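Local coordinates for protein isomerase prhC (Penicillium brasilianum, PDB 5X9J) that acts as an isomerase, working as a homodimer, in the biosynthesis of the highly congested fungal meroterpenoid paraherquonin, at residues 126-131 with 144-149; 107-112 with 130-135. One frame throughout, in Å; residues are numbered along the deposited sequence.

Contact 1: 126-131 with 144-149; sequences NENLVI and IWEFFD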
ATOM      1  N   ASN B 126       4.353  -1.113  12.199  1.00 27.49           N
ATOM      2  CA  ASN B 126       4.121  -0.723  10.821  1.00 27.02           C
ATOM      3  C   ASN B 126       2.717  -1.160  10.435  1.00 28.78           C
ATOM      4  O   ASN B 126       2.059  -1.923  11.151  1.00 27.96           O
ATOM      5  CB  ASN B 126       5.192  -1.298   9.882  1.00 25.98           C
ATOM      6  CG  ASN B 126       5.494  -0.361   8.712  1.00 29.40           C
ATOM      7  OD1 ASN B 126       4.609   0.343   8.259  1.00 28.12           O
ATOM      8  ND2 ASN B 126       6.739  -0.354   8.228  1.00 23.69           N
ATOM      9  N   GLU B 127       2.247  -0.617   9.314  1.00 26.98           N
ATOM     10  CA  GLU B 127       0.949  -0.939   8.748  1.00 25.84           C
ATOM     11  C   GLU B 127       1.145  -1.196   7.264  1.00 30.09           C
ATOM     12  O   GLU B 127       2.011  -0.592   6.621  1.00 26.58           O
ATOM     13  CB  GLU B 127      -0.067   0.180   8.997  1.00 29.71           C
ATOM     14  CG  GLU B 127      -0.433   0.321  10.490  1.00 34.47           C
ATOM     15  CD  GLU B 127      -1.224   1.582  10.806  1.00 40.22           C
ATOM     16  OE1 GLU B 127      -1.954   2.079   9.918  1.00 38.43           O
ATOM     17  OE2 GLU B 127      -1.115   2.078  11.950  1.00 43.92           O
ATOM     18  N   ASN B 128       0.355  -2.120   6.732  1.00 25.74           N
ATOM     19  CA  ASN B 128       0.683  -2.752   5.466  1.00 27.12           C
ATOM     20  C   ASN B 128      -0.572  -2.892   4.618  1.00 27.16           C
ATOM     21  O   ASN B 128      -1.697  -2.874   5.120  1.00 25.05           O
ATOM     22  CB  ASN B 128       1.313  -4.149   5.684  1.00 28.71           C
ATOM     23  CG  ASN B 128       2.509  -4.117   6.656  1.00 37.24           C
ATOM     24  OD1 ASN B 128       3.665  -4.212   6.241  1.00 41.60           O
ATOM     25  ND2 ASN B 128       2.222  -3.983   7.955  1.00 35.43           N
ATOM     26  N   LEU B 129      -0.358  -3.056   3.320  1.00 25.38           N
ATOM     27  CA  LEU B 129      -1.380  -3.560   2.412  1.00 25.44           C
ATOM     28  C   LEU B 129      -0.776  -4.778   1.730  1.00 23.70           C
ATOM     29  O   LEU B 129       0.320  -4.696   1.168  1.00 23.91           O
ATOM     30  CB  LEU B 129      -1.814  -2.491   1.402  1.00 26.69           C
ATOM     31  CG  LEU B 129      -3.086  -2.740   0.554  1.00 29.25           C
ATOM     32  CD1 LEU B 129      -2.865  -3.809  -0.524  1.00 27.72           C
ATOM     33  CD2 LEU B 129      -4.271  -3.099   1.393  1.00 26.85           C
ATOM     34  N   VAL B 130      -1.457  -5.911   1.818  1.00 20.84           N
ATOM     35  CA  VAL B 130      -0.951  -7.161   1.267  1.00 23.01           C
ATOM     36  C   VAL B 130      -1.911  -7.608   0.177  1.00 24.70           C
ATOM     37  O   VAL B 130      -3.128  -7.584   0.374  1.00 24.75           O
ATOM     38  CB  VAL B 130      -0.809  -8.253   2.343  1.00 25.06           C
ATOM     39  CG1 VAL B 130      -0.356  -9.582   1.703  1.00 24.45           C
ATOM     40  CG2 VAL B 130       0.195  -7.815   3.432  1.00 25.15           C
ATOM     41  N   ILE B 131      -1.374  -8.010  -0.969  1.00 24.15           N
ATOM     42  CA  ILE B 131      -2.159  -8.699  -1.982  1.00 23.57           C
ATOM     43  C   ILE B 131      -1.637 -10.122  -2.085  1.00 24.88           C
ATOM     44  O   ILE B 131      -0.429 -10.332  -2.230  1.00 24.91           O
ATOM     45  CB  ILE B 131      -2.079  -7.997  -3.347  1.00 26.00           C
ATOM     46  CG1 ILE B 131      -2.604  -6.562  -3.247  1.00 26.61           C
ATOM     47  CG2 ILE B 131      -2.862  -8.811  -4.401  1.00 23.10           C
ATOM     48  CD1 ILE B 131      -2.470  -5.767  -4.578  1.00 30.86           C
ATOM     49  N   ILE B 144       2.830 -12.705  -3.662  1.00 26.48           N
ATOM     50  CA  ILE B 144       2.646 -11.795  -2.535  1.00 28.32           C
ATOM     51  C   ILE B 144       3.158 -10.425  -2.954  1.00 26.15           C
ATOM     52  O   ILE B 144       4.298 -10.300  -3.409  1.00 26.31           O
ATOM     53  CB  ILE B 144       3.404 -12.272  -1.278  1.00 26.53           C
ATOM     54  CG1 ILE B 144       2.967 -13.681  -0.884  1.00 27.71           C
ATOM     55  CG2 ILE B 144       3.204 -11.289  -0.110  1.00 25.45           C
ATOM     56  CD1 ILE B 144       3.999 -14.428  -0.034  1.00 33.03           C
ATOM     57  N   TRP B 145       2.315  -9.407  -2.806  1.00 24.34           N
ATOM     58  CA  TRP B 145       2.715  -8.014  -2.961  1.00 27.81           C
ATOM     59  C   TRP B 145       2.502  -7.326  -1.625  1.00 25.71           C
ATOM     60  O   TRP B 145       1.441  -7.486  -1.012  1.00 26.16           O
ATOM     61  CB  TRP B 145       1.899  -7.318  -4.056  1.00 26.21           C
ATOM     62  CG  TRP B 145       2.133  -7.910  -5.421  1.00 29.41           C
ATOM     63  CD1 TRP B 145       2.935  -7.408  -6.412  1.00 26.85           C
ATOM     64  CD2 TRP B 145       1.571  -9.130  -5.935  1.00 26.40           C
ATOM     65  NE1 TRP B 145       2.900  -8.244  -7.512  1.00 24.48           N
ATOM     66  CE2 TRP B 145       2.069  -9.300  -7.248  1.00 31.93           C
ATOM     67  CE3 TRP B 145       0.696 -10.091  -5.415  1.00 25.64           C
ATOM     68  CZ2 TRP B 145       1.722 -10.396  -8.046  1.00 30.56           C
ATOM     69  CZ3 TRP B 145       0.347 -11.174  -6.207  1.00 28.71           C
ATOM     70  CH2 TRP B 145       0.862 -11.318  -7.513  1.00 30.10           C
ATOM     71  N   GLU B 146       3.490  -6.566  -1.173  1.00 24.54           N
ATOM     72  CA  GLU B 146       3.373  -5.895   0.112  1.00 31.44           C
ATOM     73  C   GLU B 146       3.693  -4.418  -0.016  1.00 27.76           C
ATOM     74  O   GLU B 146       4.716  -4.046  -0.595  1.00 28.93           O
ATOM     75  CB  GLU B 146       4.290  -6.517   1.171  1.00 33.68           C
ATOM     76  CG  GLU B 146       4.231  -5.729   2.483  1.00 42.23           C
ATOM     77  CD  GLU B 146       5.056  -6.323   3.628  1.00 52.18           C
ATOM     78  OE1 GLU B 146       4.434  -6.696   4.651  1.00 54.37           O
ATOM     79  OE2 GLU B 146       6.310  -6.395   3.517  1.00 54.21           O
ATOM     80  N   PHE B 147       2.819  -3.590   0.536  1.00 25.64           N
ATOM     81  CA  PHE B 147       3.070  -2.177   0.772  1.00 28.09           C
ATOM     82  C   PHE B 147       3.187  -1.950   2.266  1.00 31.24           C
ATOM     83  O   PHE B 147       2.417  -2.514   3.042  1.00 34.08           O
ATOM     84  CB  PHE B 147       1.928  -1.310   0.254  1.00 31.64           C
ATOM     85  CG  PHE B 147       1.818  -1.291  -1.217  1.00 33.75           C
ATOM     86  CD1 PHE B 147       1.260  -2.365  -1.893  1.00 33.98           C
ATOM     87  CD2 PHE B 147       2.277  -0.197  -1.933  1.00 31.70           C
ATOM     88  CE1 PHE B 147       1.162  -2.351  -3.278  1.00 36.94           C
ATOM     89  CE2 PHE B 147       2.181  -0.165  -3.304  1.00 36.27           C
ATOM     90  CZ  PHE B 147       1.624  -1.248  -3.984  1.00 35.01           C
ATOM     91  N   PHE B 148       4.130  -1.118   2.672  1.00 27.40           N
ATOM     92  CA  PHE B 148       4.298  -0.828   4.085  1.00 28.24           C
ATOM     93  C   PHE B 148       4.615   0.649   4.186  1.00 27.78           C
ATOM     94  O   PHE B 148       4.834   1.316   3.175  1.00 25.99           O
ATOM     95  CB  PHE B 148       5.418  -1.683   4.708  1.00 25.83           C
ATOM     96  CG  PHE B 148       6.698  -1.623   3.925  1.00 30.67           C
ATOM     97  CD1 PHE B 148       6.919  -2.493   2.871  1.00 34.23           C
ATOM     98  CD2 PHE B 148       7.645  -0.649   4.194  1.00 27.95           C
ATOM     99  CE1 PHE B 148       8.077  -2.411   2.120  1.00 38.52           C
ATOM    100  CE2 PHE B 148       8.797  -0.556   3.451  1.00 29.33           C
ATOM    101  CZ  PHE B 148       9.025  -1.443   2.414  1.00 33.18           C
ATOM    102  N   ASP B 149       4.639   1.168   5.407  1.00 24.16           N
ATOM    103  CA  ASP B 149       5.044   2.554   5.608  1.00 24.22           C
ATOM    104  C   ASP B 149       6.558   2.602   5.553  1.00 24.42           C
ATOM    105  O   ASP B 149       7.243   2.068   6.437  1.00 23.14           O
ATOM    106  CB  ASP B 149       4.512   3.103   6.926  1.00 26.60           C
ATOM    107  CG  ASP B 149       4.784   4.599   7.085  1.00 26.65           C
ATOM    108  OD1 ASP B 149       3.808   5.347   7.284  1.00 31.44           O
ATOM    109  OD2 ASP B 149       5.961   5.018   7.005  1.00 26.50           O
TER
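Asn126 grips Asp149 with both ends of its amide. From a CB that points toward 144-149, CG comes to 3.7 Å from Asp149 N. Beyond it OD1 accepts Asp149 N at 3.0 Å, the donor tilted 24° from the carbonyl plane, and also takes Glu127 N through a lone pair in that plane. ND2 donates to Asp149 O at 3.1 Å, nearly in the amide plane, and makes a second bond to Tyr124 OH. With partners on oxygen and nitrogen alike, the buried amide is fixed in rotation. These bonds lie where Asp149, as N-cap, leads into helix 150-162; the Asp149 carboxylate reaches Arg152 N and Ser65 OG of the second subunit. Farther along, the antiparallel ladder of the hairpin 124-134/141-148 is regular from Leu129 to Ile131: Phe147 N donates to Leu129 O at 2.8 Å and Ile131 N to Trp145 O at 2.9 Å. Trp145 has CG beside its backbone N (chi1 -64°), which brings the indole edge to Ile131 O, 3.4 Å from CE3, and puts CE3 3.9 Å from Ile131 CG2. Strand 108-119 flanks 126-131 and strand 57-61 flanks 144-148, where Glu146 OE2 meets Gln61 and the indole stacks on Tyr60. Phe92 of strand 90-94 packs on the face of Val130 and Glu146; Leu129, Ile131 and Phe147 line the other, against Leu129 of the second subunit.

Contact 2: 107-112 with 130-135; sequences KKIAFR and VILQAT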
ATOM      1  N   LYS B 107      -8.938 -15.300  -7.904  1.00 33.37           N
ATOM      2  CA  LYS B 107      -8.323 -15.915  -6.723  1.00 32.28           C
ATOM      3  C   LYS B 107      -7.263 -14.994  -6.115  1.00 29.52           C
ATOM      4  O   LYS B 107      -6.151 -15.412  -5.781  1.00 28.41           O
ATOM      5  CB  LYS B 107      -7.732 -17.290  -7.050  1.00 35.16           C
ATOM      6  CG  LYS B 107      -8.675 -18.230  -7.824  1.00 40.06           C
ATOM      7  CD  LYS B 107      -9.843 -18.688  -6.986  1.00 39.67           C
ATOM      8  CE  LYS B 107     -10.703 -19.703  -7.741  1.00 45.69           C
ATOM      9  NZ  LYS B 107     -11.434 -19.073  -8.878  1.00 44.93           N
ATOM     10  N   LYS B 108      -7.624 -13.723  -5.972  1.00 28.50           N
ATOM     11  CA  LYS B 108      -6.769 -12.713  -5.364  1.00 31.95           C
ATOM     12  C   LYS B 108      -7.490 -12.067  -4.188  1.00 28.36           C
ATOM     13  O   LYS B 108      -8.719 -11.956  -4.177  1.00 26.15           O
ATOM     14  CB  LYS B 108      -6.394 -11.608  -6.353  1.00 31.30           C
ATOM     15  CG  LYS B 108      -5.254 -11.911  -7.309  1.00 34.87           C
ATOM     16  CD  LYS B 108      -5.240 -10.824  -8.396  1.00 34.87           C
ATOM     17  CE  LYS B 108      -3.845 -10.594  -8.961  1.00 47.74           C
ATOM     18  NZ  LYS B 108      -3.377 -11.660  -9.888  1.00 44.49           N
ATOM     19  N   ILE B 109      -6.711 -11.599  -3.217  1.00 26.28           N
ATOM     20  CA  ILE B 109      -7.291 -10.883  -2.093  1.00 26.84           C
ATOM     21  C   ILE B 109      -6.320  -9.800  -1.657  1.00 24.03           C
ATOM     22  O   ILE B 109      -5.108 -10.018  -1.579  1.00 25.41           O
ATOM     23  CB  ILE B 109      -7.652 -11.856  -0.944  1.00 27.17           C
ATOM     24  CG1 ILE B 109      -8.317 -11.107   0.218  1.00 26.13           C
ATOM     25  CG2 ILE B 109      -6.422 -12.662  -0.484  1.00 22.85           C
ATOM     26  CD1 ILE B 109      -9.048 -12.059   1.224  1.00 27.05           C
ATOM     27  N   ALA B 110      -6.857  -8.617  -1.392  1.00 23.09           N
ATOM     28  CA  ALA B 110      -6.069  -7.510  -0.874  1.00 23.68           C
ATOM     29  C   ALA B 110      -6.603  -7.172   0.507  1.00 26.51           C
ATOM     30  O   ALA B 110      -7.816  -7.065   0.690  1.00 24.86           O
ATOM     31  CB  ALA B 110      -6.144  -6.285  -1.790  1.00 24.66           C
ATOM     32  N   PHE B 111      -5.705  -7.017   1.479  1.00 23.44           N
ATOM     33  CA  PHE B 111      -6.157  -6.708   2.824  1.00 24.50           C
ATOM     34  C   PHE B 111      -5.153  -5.803   3.514  1.00 23.40           C
ATOM     35  O   PHE B 111      -3.963  -5.811   3.203  1.00 22.79           O
ATOM     36  CB  PHE B 111      -6.382  -7.980   3.654  1.00 22.10           C
ATOM     37  CG  PHE B 111      -5.171  -8.876   3.753  1.00 23.95           C
ATOM     38  CD1 PHE B 111      -4.290  -8.761   4.819  1.00 23.13           C
ATOM     39  CD2 PHE B 111      -4.935  -9.849   2.792  1.00 23.54           C
ATOM     40  CE1 PHE B 111      -3.193  -9.609   4.926  1.00 24.31           C
ATOM     41  CE2 PHE B 111      -3.844 -10.680   2.878  1.00 23.22           C
ATOM     42  CZ  PHE B 111      -2.972 -10.572   3.963  1.00 25.81           C
ATOM     43  N   ARG B 112      -5.655  -5.020   4.455  1.00 26.49           N
ATOM     44  CA  ARG B 112      -4.818  -4.198   5.309  1.00 26.03           C
ATOM     45  C   ARG B 112      -4.345  -5.015   6.500  1.00 26.75           C
ATOM     46  O   ARG B 112      -5.095  -5.832   7.045  1.00 25.53           O
ATOM     47  CB  ARG B 112      -5.592  -2.974   5.789  1.00 24.19           C
ATOM     48  CG  ARG B 112      -5.991  -2.008   4.687  1.00 27.32           C
ATOM     49  CD  ARG B 112      -6.742  -0.832   5.302  1.00 29.72           C
ATOM     50  NE  ARG B 112      -5.837   0.063   6.022  1.00 29.19           N
ATOM     51  CZ  ARG B 112      -6.235   1.131   6.704  1.00 31.46           C
ATOM     52  NH1 ARG B 112      -7.529   1.428   6.782  1.00 28.63           N
ATOM     53  NH2 ARG B 112      -5.338   1.900   7.306  1.00 30.94           N
ATOM     54  N   VAL B 130      -1.457  -5.911   1.818  1.00 20.84           N
ATOM     55  CA  VAL B 130      -0.951  -7.161   1.267  1.00 23.01           C
ATOM     56  C   VAL B 130      -1.911  -7.608   0.177  1.00 24.70           C
ATOM     57  O   VAL B 130      -3.128  -7.584   0.374  1.00 24.75           O
ATOM     58  CB  VAL B 130      -0.809  -8.253   2.343  1.00 25.06           C
ATOM     59  CG1 VAL B 130      -0.356  -9.582   1.703  1.00 24.45           C
ATOM     60  CG2 VAL B 130       0.195  -7.815   3.432  1.00 25.15           C
ATOM     61  N   ILE B 131      -1.374  -8.010  -0.969  1.00 24.15           N
ATOM     62  CA  ILE B 131      -2.159  -8.699  -1.982  1.00 23.57           C
ATOM     63  C   ILE B 131      -1.637 -10.122  -2.085  1.00 24.88           C
ATOM     64  O   ILE B 131      -0.429 -10.332  -2.230  1.00 24.91           O
ATOM     65  CB  ILE B 131      -2.079  -7.997  -3.347  1.00 26.00           C
ATOM     66  CG1 ILE B 131      -2.604  -6.562  -3.247  1.00 26.61           C
ATOM     67  CG2 ILE B 131      -2.862  -8.811  -4.401  1.00 23.10           C
ATOM     68  CD1 ILE B 131      -2.470  -5.767  -4.578  1.00 30.86           C
ATOM     69  N   LEU B 132      -2.536 -11.095  -2.031  1.00 22.81           N
ATOM     70  CA  LEU B 132      -2.170 -12.486  -2.247  1.00 23.86           C
ATOM     71  C   LEU B 132      -2.775 -12.988  -3.549  1.00 24.42           C
ATOM     72  O   LEU B 132      -3.944 -12.728  -3.840  1.00 23.92           O
ATOM     73  CB  LEU B 132      -2.641 -13.383  -1.100  1.00 22.89           C
ATOM     74  CG  LEU B 132      -2.157 -13.002   0.299  1.00 23.06           C
ATOM     75  CD1 LEU B 132      -2.783 -13.935   1.346  1.00 24.78           C
ATOM     76  CD2 LEU B 132      -0.639 -13.050   0.381  1.00 22.64           C
ATOM     77  N   GLN B 133      -1.966 -13.694  -4.326  1.00 25.40           N
ATOM     78  CA  GLN B 133      -2.449 -14.502  -5.434  1.00 26.61           C
ATOM     79  C   GLN B 133      -2.499 -15.935  -4.928  1.00 28.07           C
ATOM     80  O   GLN B 133      -1.469 -16.495  -4.547  1.00 30.37           O
ATOM     81  CB  GLN B 133      -1.537 -14.392  -6.660  1.00 26.38           C
ATOM     82  CG  GLN B 133      -1.881 -15.409  -7.760  1.00 29.21           C
ATOM     83  CD  GLN B 133      -3.170 -15.061  -8.465  1.00 31.29           C
ATOM     84  OE1 GLN B 133      -3.242 -14.055  -9.162  1.00 34.94           O
ATOM     85  NE2 GLN B 133      -4.209 -15.873  -8.267  1.00 31.96           N
ATOM     86  N   ALA B 134      -3.688 -16.503  -4.883  1.00 29.75           N
ATOM     87  CA  ALA B 134      -3.841 -17.869  -4.410  1.00 33.54           C
ATOM     88  C   ALA B 134      -3.804 -18.828  -5.588  1.00 33.84           C
ATOM     89  O   ALA B 134      -4.032 -18.442  -6.737  1.00 31.87           O
ATOM     90  CB  ALA B 134      -5.154 -18.031  -3.654  1.00 28.28           C
ATOM     91  N   THR B 135      -3.508 -20.092  -5.291  1.00 37.24           N
ATOM     92  CA  THR B 135      -3.741 -21.139  -6.273  1.00 38.96           C
ATOM     93  C   THR B 135      -5.237 -21.310  -6.504  1.00 40.85           C
ATOM     94  O   THR B 135      -6.077 -20.735  -5.804  1.00 38.43           O
ATOM     95  CB  THR B 135      -3.152 -22.469  -5.819  1.00 35.94           C
ATOM     96  OG1 THR B 135      -3.590 -22.746  -4.483  1.00 38.82           O
ATOM     97  CG2 THR B 135      -1.657 -22.427  -5.873  1.00 33.67           C
TER
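Val130 lies over one face of the Phe111 ring, a CH-pi contact with CB 3.9 Å from the ring centroid and offset toward the rim. Phe111 CG sits between its backbone N and carbonyl carbon (chi1 57°), and this lays the ring along the neighbouring strand; reciprocal bonds join the two backbones, Val130 N to Phe111 O at 2.9 Å. Ile131, on the opposite face of the sheet, rests CG1 on Ala110 CB at 3.8 Å; Ala110 itself packs against Ala110 of the second subunit. Leu132 meets the edge of the Phe111 ring with CD1, while its CB lies 3.9 Å from Ile109 CG2, the two side chains running side by side; Ala34 and Cys38 of helix 26-43 also pack on Phe111. The strands form an antiparallel beta hairpin, and strand 108-119 pairs on its far side with strand 101-103, with a G1 beta bulge at its start, where Lys107 and Lys108 both face Asp103. Gln133 then reaches across: OE1 accepts Lys108 NZ almost head-on, though the 2.5 Å separation is doubtfully short, and NE2 donates to Ala134 O at 3.0 Å and also to Ala106 O. With an alanine in place of Gln133, Ala134 O and Ala106 O would probably lose their side-chain donor. Ala134 N bonds straight to Lys107 O at 2.8 Å, and Ala134 CB packs toward Leu33 of helix 26-43. At the end, Thr135 O lies 4.0 Å from Lys107 CB, a loose contact, while Thr135 OG1 turns to Asp137 and Leu140 N.

From the N terminus, contact 2 opens at 107-112 and closes its loop at 130-135, after the chain has turned between strands 108-119 and 124-134. Contact 1 opens at 126-131, on the strand where contact 2 closes, and shuts at 144-149 after the next turn. The closures follow one another along the chain, neither nested nor crossed, and meet at the shared Val130 and Ile131: two consecutive hairpins with strand 124-134 in the middle of a three-strand meander. Side chains tie them further, Leu129 CD2 lying 3.3 Å from Phe111 O and Trp145 CZ3 3.8 Å from Gln133 CB. Both contacts touch the second subunit, while contact 2 adds helix 26-43 and contact 1 leads into helix 150-162.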